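Local atomic coordinates of 4-amino-4-deoxy-L-arabinose transferase or related glycosyltransferases of PMT family (PDB entry 5EZM), a protein that probably transfers 4-amino-4-deoxy-L-arabinose from a polyprenyl phosphate carrier to lipid A, as a zinc-binding membrane glycosyltransferase of the GT-C fold. Residues V76-R79 against K84-E87; H92-V97 against V248-L253; I65-F70 against L493-R498. All blocks are in the same frame, centred on the assembly; numbering follows the deposited sequence.

Contact 1. Residues V76-R79 against K84-E87; sequences VTIR and KYFE
Arg79 and Lys84 face each other in a short antiparallel beta hairpin. They form a non-hydrogen-bonded pair, with their CA atoms 4.4 Å apart. Both side chains run the same way, one alongside the other. Lys84 starts with CB over one face of the Phe86 ring, near its rim. Its CG then covers a face of the Arg79 guanidinium, 3.8 Å from Arg79 NH1. The chain stays extended beyond CG (chi2 -178°), which carries CE along the guanidinium to 3.9 Å from Arg79 NH2. At the tip, NZ makes a salt bridge to Glu260 and a hydrogen bond to Asn258. Arg79 NH1 pairs with Glu517. Glu260 and Glu517 probably offset the like charges of the two side chains. With an alanine in place of Arg79, Glu517 would probably lose its charge partner and the Lys84 chain its flat neighbour. Beside this pair, Ile78 CG2 meets Tyr85 CB at 4.2 Å and lies at the edge of the Tyr85 ring. The second arm leads on to Glu87, which binds zinc together with His268 and His270. One backbone bond joins the two segments: Tyr85 N donates to Ile78 O over 3.0 Å, nearly straight at 171°.

Contact 2. Residues H92-V97 against V248-L253; sequences HMWVTV and VPWFYL
Trp94 and Trp250 meet as an offset edge-to-face pair. The edge of the Trp94 six-membered ring is turned toward the face of the Trp250 five-membered ring. The planes stand at 84°, and the ring centroids are 5.5 Å apart. Trp94 CZ2 makes the closest approach, 3.7 Å from Trp250 CD1. The neighbouring Trp94 CH2 reaches Trp250 CB at 4.0 Å. The helices themselves stay well separated, since the CA atoms of Trp94 and Trp250 are 11.6 Å apart. In Trp250, CG is anti to the backbone N (chi1 174°), and this sends the indole out from its helix to meet Trp94. Phe251 stands at the edge of the indole: Trp250 CZ3 lies over the centre of the Phe251 ring. That helix is kinked at Pro249 and belongs to a predicted transmembrane segment. Trp94 also lines a pocket that holds a bound lipid, and its ring meets that of Trp75. No hydrogen bond crosses between the segments. The two indole N-H groups are used elsewhere, Trp94 NE1 on Trp75 O and Trp250 NE1 on Val76 O. The contact is therefore apolar and aromatic, while the polar edges of both rings hold the loop that follows helix 58-72.

Contact 3. Residues I65-F70 against L493-R498; sequences ISREMF and LPFYLR
The Arg67 guanidinium lies with one face against the backbone of Arg498. Arg67 CZ is 3.8 Å from Arg498 C, which sits toward the rim of the flat group. Arg67 NE forms a salt bridge to Glu64, one turn back in its own helix. Phe495 has Arg498 NH1 over one face, near the rim. Arg67 CD approaches the same ring obliquely, 4.2 Å from Phe495 CD1. The ring and the Arg67 guanidinium are inclined at 67°. Within the short helix, Phe495 CD2 lies over the centre of the Tyr496 ring. The Arg498 guanidinium has Phe495 C at its edge, in its plane.

Arg67 can reach over because its chain leaves with CG anti to the backbone N (chi1 -175°) and then bends at chi3. Its aliphatic part touches that of Arg498, CD to CD, at 4.0 Å. The two guanidinium groups do not meet. Glu64 probably balances the charge of the buried Arg67.

Phe495 O is gripped twice. Arg498 NH1 donates to it over 2.9 Å, and Arg498 N reaches it over 3.0 Å from the opposite face of the carbonyl plane. The side chain of Arg498 thus folds back on its own helix end. No hydrogen bond joins the two segments.

Arg498 has positive phi and closes helix 493-497 with a Schellman motif. The contact sets this capped end of the C-terminal domain against helix 58-72, which lies between the first two predicted transmembrane segments, consistent with a GT-C glycosyltransferase carrying a soluble C-terminal domain.

In the fold
Contact 1 is local, a hairpin that closes before contact 2 opens. Contacts 1 and 2 both lie inside the long loop closed by contact 3. Contact 2 is buried, apolar and mainly aromatic. Contact 1 is mostly buried, with two like-charged side chains, Arg79 and Lys84, at a partly exposed edge. Contact 3 mixes buried Arg67 and Phe495 with exposed Arg498. Helix 58-72 ties them together: Ile65 packs on Ile78 and Tyr85 of contact 1, and on Met93 of contact 2. Contacts 1 and 2 also touch directly, Val76 packing on Leu253 and Ile78 on Trp250. Contact 1 alone includes a zinc ligand, Glu87, whereas contact 3 lies away from the annotated sites.

Contact 1. Residues V76-R79 against K84-E87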
loop_
_atom_site.group_PDB
_atom_site.type_symbol
_atom_site.label_atom_id
_atom_site.label_comp_id
_atom_site.label_asym_id
_atom_site.label_seq_id
_atom_site.Cartn_x
_atom_site.Cartn_y
_atom_site.Cartn_z
ATOM N N VAL A 76 4.290 -20.325 -7.440
ATOM C CA VAL A 76 5.372 -20.596 -6.501
ATOM C C VAL A 76 6.598 -19.739 -6.800
ATOM O O VAL A 76 7.097 -19.029 -5.926
ATOM C CB VAL A 76 5.736 -22.097 -6.500
ATOM C CG1 VAL A 76 6.878 -22.367 -5.531
ATOM C CG2 VAL A 76 4.516 -22.937 -6.158
ATOM N N THR A 77 7.096 -19.796 -8.032
ATOM C CA THR A 77 8.297 -19.065 -8.426
ATOM C C THR A 77 7.878 -17.690 -8.931
ATOM O O THR A 77 7.463 -17.535 -10.083
ATOM C CB THR A 77 9.074 -19.841 -9.483
ATOM O OG1 THR A 77 9.255 -21.193 -9.039
ATOM C CG2 THR A 77 10.441 -19.206 -9.719
ATOM N N ILE A 78 7.984 -16.685 -8.057
ATOM C CA ILE A 78 7.624 -15.320 -8.420
ATOM C C ILE A 78 8.599 -14.792 -9.466
ATOM O O ILE A 78 9.818 -14.983 -9.361
ATOM C CB ILE A 78 7.612 -14.424 -7.169
ATOM C CG1 ILE A 78 6.606 -14.947 -6.146
ATOM C CG2 ILE A 78 7.290 -12.986 -7.534
ATOM C CD1 ILE A 78 6.672 -14.226 -4.815
ATOM N N ARG A 79 8.065 -14.128 -10.488
ATOM C CA ARG A 79 8.882 -13.570 -11.555
ATOM C C ARG A 79 8.450 -12.147 -11.872
ATOM O O ARG A 79 7.259 -11.819 -11.830
ATOM C CB ARG A 79 8.815 -14.433 -12.818
ATOM C CG ARG A 79 9.553 -15.752 -12.682
ATOM C CD ARG A 79 9.697 -16.465 -14.015
ATOM N NE ARG A 79 10.385 -17.740 -13.855
ATOM C CZ ARG A 79 11.699 -17.899 -13.976
ATOM N NH1 ARG A 79 12.469 -16.859 -14.270
ATOM N NH2 ARG A 79 12.243 -19.095 -13.806
ATOM N N LYS A 84 13.407 -14.066 -12.005
ATOM C CA LYS A 84 13.100 -14.424 -10.626
ATOM C C LYS A 84 13.140 -13.193 -9.733
ATOM O O LYS A 84 14.090 -12.405 -9.777
ATOM C CB LYS A 84 14.087 -15.474 -10.114
ATOM C CG LYS A 84 13.984 -16.823 -10.800
ATOM C CD LYS A 84 14.965 -17.810 -10.195
ATOM C CE LYS A 84 14.799 -19.192 -10.799
ATOM N NZ LYS A 84 15.609 -20.217 -10.077
ATOM N N TYR A 85 12.094 -13.028 -8.928
ATOM C CA TYR A 85 11.967 -11.915 -7.992
ATOM C C TYR A 85 11.708 -12.525 -6.619
ATOM O O TYR A 85 10.584 -12.935 -6.319
ATOM C CB TYR A 85 10.847 -10.971 -8.413
ATOM C CG TYR A 85 10.779 -9.687 -7.620
ATOM C CD1 TYR A 85 11.735 -8.693 -7.789
ATOM C CD2 TYR A 85 9.751 -9.461 -6.713
ATOM C CE1 TYR A 85 11.675 -7.511 -7.069
ATOM C CE2 TYR A 85 9.683 -8.281 -5.989
ATOM C CZ TYR A 85 10.647 -7.310 -6.171
ATOM O OH TYR A 85 10.587 -6.134 -5.455
ATOM N N PHE A 86 12.751 -12.595 -5.794
ATOM C CA PHE A 86 12.676 -13.211 -4.475
ATOM C C PHE A 86 12.778 -12.182 -3.352
ATOM O O PHE A 86 13.240 -12.502 -2.254
ATOM C CB PHE A 86 13.766 -14.269 -4.317
ATOM C CG PHE A 86 13.603 -15.451 -5.228
ATOM C CD1 PHE A 86 12.362 -15.770 -5.760
ATOM C CD2 PHE A 86 14.692 -16.250 -5.547
ATOM C CE1 PHE A 86 12.210 -16.866 -6.600
ATOM C CE2 PHE A 86 14.548 -17.350 -6.383
ATOM C CZ PHE A 86 13.305 -17.656 -6.913
ATOM N N GLU A 87 12.350 -10.944 -3.605
ATOM C CA GLU A 87 12.417 -9.910 -2.581
ATOM C C GLU A 87 11.150 -9.824 -1.733
ATOM O O GLU A 87 11.165 -9.141 -0.704
ATOM C CB GLU A 87 12.723 -8.535 -3.215
ATOM C CG GLU A 87 13.850 -8.540 -4.272
ATOM C CD GLU A 87 15.114 -7.733 -3.895
ATOM O OE1 GLU A 87 15.181 -7.119 -2.810
ATOM O OE2 GLU A 87 16.067 -7.710 -4.706
#

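Contact 2. Residues H92-V97 against V248-L253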
loop_
_atom_site.group_PDB
_atom_site.type_symbol
_atom_site.label_atom_id
_atom_site.label_comp_id
_atom_site.label_asym_id
_atom_site.label_seq_id
_atom_site.Cartn_x
_atom_site.Cartn_y
_atom_site.Cartn_z
ATOM N N HIS A 92 0.078 -11.318 -1.549
ATOM C CA HIS A 92 -0.482 -10.194 -2.293
ATOM C C HIS A 92 -0.671 -10.555 -3.761
ATOM O O HIS A 92 -1.712 -10.250 -4.361
ATOM C CB HIS A 92 0.427 -8.971 -2.146
ATOM C CG HIS A 92 -0.047 -7.764 -2.895
ATOM N ND1 HIS A 92 -0.689 -6.711 -2.279
ATOM C CD2 HIS A 92 0.037 -7.437 -4.207
ATOM C CE1 HIS A 92 -0.984 -5.790 -3.179
ATOM N NE2 HIS A 92 -0.555 -6.206 -4.358
ATOM N N MET A 93 0.317 -11.235 -4.347
ATOM C CA MET A 93 0.205 -11.633 -5.745
ATOM C C MET A 93 -0.874 -12.689 -5.936
ATOM O O MET A 93 -1.608 -12.651 -6.925
ATOM C CB MET A 93 1.556 -12.130 -6.261
ATOM C CG MET A 93 2.514 -11.000 -6.613
ATOM S SD MET A 93 3.146 -10.110 -5.173
ATOM C CE MET A 93 4.499 -11.177 -4.686
ATOM N N TRP A 94 -0.986 -13.639 -5.002
ATOM C CA TRP A 94 -2.062 -14.623 -5.073
ATOM C C TRP A 94 -3.421 -13.939 -5.136
ATOM O O TRP A 94 -4.255 -14.255 -5.999
ATOM C CB TRP A 94 -1.993 -15.563 -3.871
ATOM C CG TRP A 94 -0.828 -16.489 -3.889
ATOM C CD1 TRP A 94 0.005 -16.743 -4.943
ATOM C CD2 TRP A 94 -0.360 -17.295 -2.803
ATOM N NE1 TRP A 94 0.963 -17.661 -4.578
ATOM C CE2 TRP A 94 0.763 -18.015 -3.269
ATOM C CE3 TRP A 94 -0.780 -17.480 -1.480
ATOM C CZ2 TRP A 94 1.469 -18.902 -2.460
ATOM C CZ3 TRP A 94 -0.074 -18.365 -0.676
ATOM C CH2 TRP A 94 1.038 -19.063 -1.170
ATOM N N VAL A 95 -3.656 -12.983 -4.234
ATOM C CA VAL A 95 -4.938 -12.284 -4.210
ATOM C C VAL A 95 -5.153 -11.530 -5.514
ATOM O O VAL A 95 -6.216 -11.631 -6.143
ATOM C CB VAL A 95 -5.019 -11.345 -2.994
ATOM C CG1 VAL A 95 -6.336 -10.584 -3.005
ATOM C CG2 VAL A 95 -4.863 -12.137 -1.702
ATOM N N THR A 96 -4.138 -10.777 -5.951
ATOM C CA THR A 96 -4.276 -10.017 -7.189
ATOM C C THR A 96 -4.573 -10.934 -8.366
ATOM O O THR A 96 -5.347 -10.573 -9.258
ATOM C CB THR A 96 -3.012 -9.195 -7.460
ATOM O OG1 THR A 96 -2.714 -8.365 -6.328
ATOM C CG2 THR A 96 -3.209 -8.310 -8.690
ATOM N N VAL A 97 -3.985 -12.132 -8.377
ATOM C CA VAL A 97 -4.187 -13.048 -9.495
ATOM C C VAL A 97 -5.603 -13.606 -9.481
ATOM O O VAL A 97 -6.231 -13.763 -10.536
ATOM C CB VAL A 97 -3.135 -14.172 -9.479
ATOM C CG1 VAL A 97 -3.555 -15.300 -10.400
ATOM C CG2 VAL A 97 -1.785 -13.635 -9.915
ATOM N N VAL A 248 4.594 -22.751 5.769
ATOM C CA VAL A 248 5.691 -23.615 5.320
ATOM C C VAL A 248 5.543 -24.087 3.876
ATOM O O VAL A 248 6.538 -24.035 3.134
ATOM C CB VAL A 248 5.873 -24.787 6.302
ATOM C CG1 VAL A 248 6.768 -25.850 5.692
ATOM C CG2 VAL A 248 6.466 -24.286 7.606
ATOM N N PRO A 249 4.373 -24.562 3.414
ATOM C CA PRO A 249 4.323 -25.175 2.069
ATOM C C PRO A 249 4.931 -24.341 0.946
ATOM O O PRO A 249 5.704 -24.877 0.140
ATOM C CB PRO A 249 2.821 -25.406 1.862
ATOM C CG PRO A 249 2.310 -25.641 3.219
ATOM C CD PRO A 249 3.073 -24.690 4.099
ATOM N N TRP A 250 4.622 -23.045 0.867
ATOM C CA TRP A 250 5.200 -22.248 -0.211
ATOM C C TRP A 250 6.706 -22.104 -0.045
ATOM O O TRP A 250 7.449 -22.152 -1.032
ATOM C CB TRP A 250 4.549 -20.869 -0.290
ATOM C CG TRP A 250 5.226 -19.988 -1.307
ATOM C CD1 TRP A 250 5.041 -20.004 -2.662
ATOM C CD2 TRP A 250 6.210 -18.979 -1.052
ATOM N NE1 TRP A 250 5.841 -19.061 -3.262
ATOM C CE2 TRP A 250 6.569 -18.418 -2.296
ATOM C CE3 TRP A 250 6.818 -18.490 0.108
ATOM C CZ2 TRP A 250 7.505 -17.396 -2.411
ATOM C CZ3 TRP A 250 7.748 -17.474 -0.009
ATOM C CH2 TRP A 250 8.082 -16.938 -1.259
ATOM N N PHE A 251 7.176 -21.921 1.190
ATOM C CA PHE A 251 8.610 -21.760 1.402
ATOM C C PHE A 251 9.364 -23.031 1.034
ATOM O O PHE A 251 10.429 -22.973 0.406
ATOM C CB PHE A 251 8.882 -21.349 2.849
ATOM C CG PHE A 251 8.602 -19.897 3.121
ATOM C CD1 PHE A 251 9.616 -18.956 3.048
ATOM C CD2 PHE A 251 7.321 -19.468 3.427
ATOM C CE1 PHE A 251 9.359 -17.616 3.286
ATOM C CE2 PHE A 251 7.059 -18.128 3.667
ATOM C CZ PHE A 251 8.079 -17.203 3.596
ATOM N N TYR A 252 8.813 -24.190 1.394
ATOM C CA TYR A 252 9.425 -25.449 0.990
ATOM C C TYR A 252 9.415 -25.601 -0.523
ATOM O O TYR A 252 10.420 -26.000 -1.119
ATOM C CB TYR A 252 8.707 -26.626 1.650
ATOM C CG TYR A 252 9.235 -27.974 1.210
ATOM C CD1 TYR A 252 10.365 -28.521 1.800
ATOM C CD2 TYR A 252 8.607 -28.696 0.203
ATOM C CE1 TYR A 252 10.855 -29.750 1.403
ATOM C CE2 TYR A 252 9.091 -29.926 -0.203
ATOM C CZ TYR A 252 10.215 -30.449 0.402
ATOM O OH TYR A 252 10.704 -31.675 0.006
ATOM N N LEU A 253 8.288 -25.285 -1.166
ATOM C CA LEU A 253 8.198 -25.464 -2.611
ATOM C C LEU A 253 9.198 -24.576 -3.341
ATOM O O LEU A 253 9.958 -25.048 -4.197
ATOM C CB LEU A 253 6.772 -25.184 -3.085
ATOM C CG LEU A 253 5.743 -26.258 -2.721
ATOM C CD1 LEU A 253 4.339 -25.790 -3.059
ATOM C CD2 LEU A 253 6.062 -27.560 -3.432
#

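Contact 3. Residues I65-F70 against L493-R498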
loop_
_atom_site.group_PDB
_atom_site.type_symbol
_atom_site.label_atom_id
_atom_site.label_comp_id
_atom_site.label_asym_id
_atom_site.label_seq_id
_atom_site.Cartn_x
_atom_site.Cartn_y
_atom_site.Cartn_z
ATOM N N ILE A 65 4.026 -8.258 -11.839
ATOM C CA ILE A 65 4.334 -9.569 -11.274
ATOM C C ILE A 65 3.076 -10.424 -11.234
ATOM O O ILE A 65 3.067 -11.579 -11.680
ATOM C CB ILE A 65 4.957 -9.420 -9.876
ATOM C CG1 ILE A 65 6.370 -8.846 -9.984
ATOM C CG2 ILE A 65 4.979 -10.757 -9.163
ATOM C CD1 ILE A 65 7.000 -8.505 -8.654
ATOM N N SER A 66 1.984 -9.854 -10.724
ATOM C CA SER A 66 0.731 -10.597 -10.678
ATOM C C SER A 66 0.245 -10.953 -12.076
ATOM O O SER A 66 -0.303 -12.040 -12.287
ATOM C CB SER A 66 -0.323 -9.797 -9.923
ATOM O OG SER A 66 0.037 -9.679 -8.559
ATOM N N ARG A 67 0.439 -10.057 -13.046
ATOM C CA ARG A 67 0.065 -10.385 -14.418
ATOM C C ARG A 67 0.836 -11.601 -14.920
ATOM O O ARG A 67 0.254 -12.523 -15.501
ATOM C CB ARG A 67 0.301 -9.192 -15.344
ATOM C CG ARG A 67 -0.188 -9.438 -16.768
ATOM C CD ARG A 67 0.340 -8.399 -17.746
ATOM N NE ARG A 67 1.766 -8.566 -18.012
ATOM C CZ ARG A 67 2.261 -9.415 -18.905
ATOM N NH1 ARG A 67 3.572 -9.500 -19.087
ATOM N NH2 ARG A 67 1.446 -10.183 -19.615
ATOM N N GLU A 68 2.153 -11.621 -14.699
ATOM C CA GLU A 68 2.969 -12.722 -15.198
ATOM C C GLU A 68 2.606 -14.029 -14.513
ATOM O O GLU A 68 2.558 -15.083 -15.159
ATOM C CB GLU A 68 4.452 -12.403 -15.010
ATOM C CG GLU A 68 4.952 -11.309 -15.939
ATOM C CD GLU A 68 6.389 -10.923 -15.672
ATOM O OE1 GLU A 68 7.220 -11.825 -15.428
ATOM O OE2 GLU A 68 6.686 -9.711 -15.700
ATOM N N MET A 69 2.349 -13.983 -13.204
ATOM C CA MET A 69 1.870 -15.173 -12.511
ATOM C C MET A 69 0.549 -15.646 -13.105
ATOM O O MET A 69 0.348 -16.847 -13.325
ATOM C CB MET A 69 1.725 -14.876 -11.019
ATOM C CG MET A 69 1.321 -16.063 -10.170
ATOM S SD MET A 69 1.260 -15.639 -8.418
ATOM C CE MET A 69 2.958 -15.180 -8.090
ATOM N N PHE A 70 -0.345 -14.700 -13.403
ATOM C CA PHE A 70 -1.641 -15.015 -13.993
ATOM C C PHE A 70 -1.488 -15.675 -15.358
ATOM O O PHE A 70 -2.210 -16.624 -15.684
ATOM C CB PHE A 70 -2.458 -13.726 -14.092
ATOM C CG PHE A 70 -3.757 -13.861 -14.831
ATOM C CD1 PHE A 70 -4.710 -14.784 -14.436
ATOM C CD2 PHE A 70 -4.046 -13.021 -15.893
ATOM C CE1 PHE A 70 -5.916 -14.887 -15.106
ATOM C CE2 PHE A 70 -5.248 -13.117 -16.564
ATOM C CZ PHE A 70 -6.185 -14.053 -16.170
ATOM N N LEU A 493 5.187 0.610 -17.973
ATOM C CA LEU A 493 4.966 0.400 -19.402
ATOM C C LEU A 493 4.864 -1.072 -19.793
ATOM O O LEU A 493 3.980 -1.400 -20.606
ATOM C CB LEU A 493 6.066 1.100 -20.211
ATOM C CG LEU A 493 5.913 1.025 -21.734
ATOM C CD1 LEU A 493 4.658 1.753 -22.177
ATOM C CD2 LEU A 493 7.133 1.598 -22.426
ATOM N N PRO A 494 5.702 -1.990 -19.291
ATOM C CA PRO A 494 5.504 -3.403 -19.659
ATOM C C PRO A 494 4.135 -3.939 -19.279
ATOM O O PRO A 494 3.571 -4.747 -20.028
ATOM C CB PRO A 494 6.638 -4.129 -18.916
ATOM C CG PRO A 494 7.187 -3.146 -17.952
ATOM C CD PRO A 494 6.952 -1.801 -18.538
ATOM N N PHE A 495 3.572 -3.507 -18.145
ATOM C CA PHE A 495 2.223 -3.933 -17.787
ATOM C C PHE A 495 1.216 -3.479 -18.832
ATOM O O PHE A 495 0.385 -4.269 -19.294
ATOM C CB PHE A 495 1.832 -3.391 -16.411
ATOM C CG PHE A 495 0.399 -3.683 -16.028
ATOM C CD1 PHE A 495 0.051 -4.903 -15.465
ATOM C CD2 PHE A 495 -0.598 -2.740 -16.229
ATOM C CE1 PHE A 495 -1.267 -5.173 -15.108
ATOM C CE2 PHE A 495 -1.917 -3.002 -15.875
ATOM C CZ PHE A 495 -2.251 -4.218 -15.314
ATOM N N TYR A 496 1.269 -2.200 -19.211
ATOM C CA TYR A 496 0.313 -1.687 -20.187
ATOM C C TYR A 496 0.518 -2.310 -21.561
ATOM O O TYR A 496 -0.434 -2.395 -22.346
ATOM C CB TYR A 496 0.399 -0.165 -20.264
ATOM C CG TYR A 496 -0.287 0.505 -19.103
ATOM C CD1 TYR A 496 -1.671 0.589 -19.050
ATOM C CD2 TYR A 496 0.446 1.042 -18.049
ATOM C CE1 TYR A 496 -2.310 1.192 -17.985
ATOM C CE2 TYR A 496 -0.188 1.651 -16.976
ATOM C CZ TYR A 496 -1.565 1.719 -16.953
ATOM O OH TYR A 496 -2.205 2.319 -15.897
ATOM N N LEU A 497 1.734 -2.763 -21.867
ATOM C CA LEU A 497 1.974 -3.450 -23.128
ATOM C C LEU A 497 1.625 -4.931 -23.077
ATOM O O LEU A 497 1.583 -5.572 -24.133
ATOM C CB LEU A 497 3.436 -3.286 -23.548
ATOM C CG LEU A 497 3.827 -1.883 -24.004
ATOM C CD1 LEU A 497 5.322 -1.794 -24.224
ATOM C CD2 LEU A 497 3.072 -1.509 -25.267
ATOM N N ARG A 498 1.363 -5.477 -21.888
ATOM C CA ARG A 498 1.216 -6.918 -21.693
ATOM C C ARG A 498 2.420 -7.650 -22.280
ATOM O O ARG A 498 2.293 -8.639 -23.006
ATOM C CB ARG A 498 -0.093 -7.434 -22.300
ATOM C CG ARG A 498 -1.315 -6.548 -22.072
ATOM C CD ARG A 498 -1.784 -6.596 -20.633
ATOM N NE ARG A 498 -3.153 -6.103 -20.472
ATOM C CZ ARG A 498 -3.473 -4.893 -20.017
ATOM N NH1 ARG A 498 -2.519 -4.036 -19.675
ATOM N NH2 ARG A 498 -4.748 -4.541 -19.899
#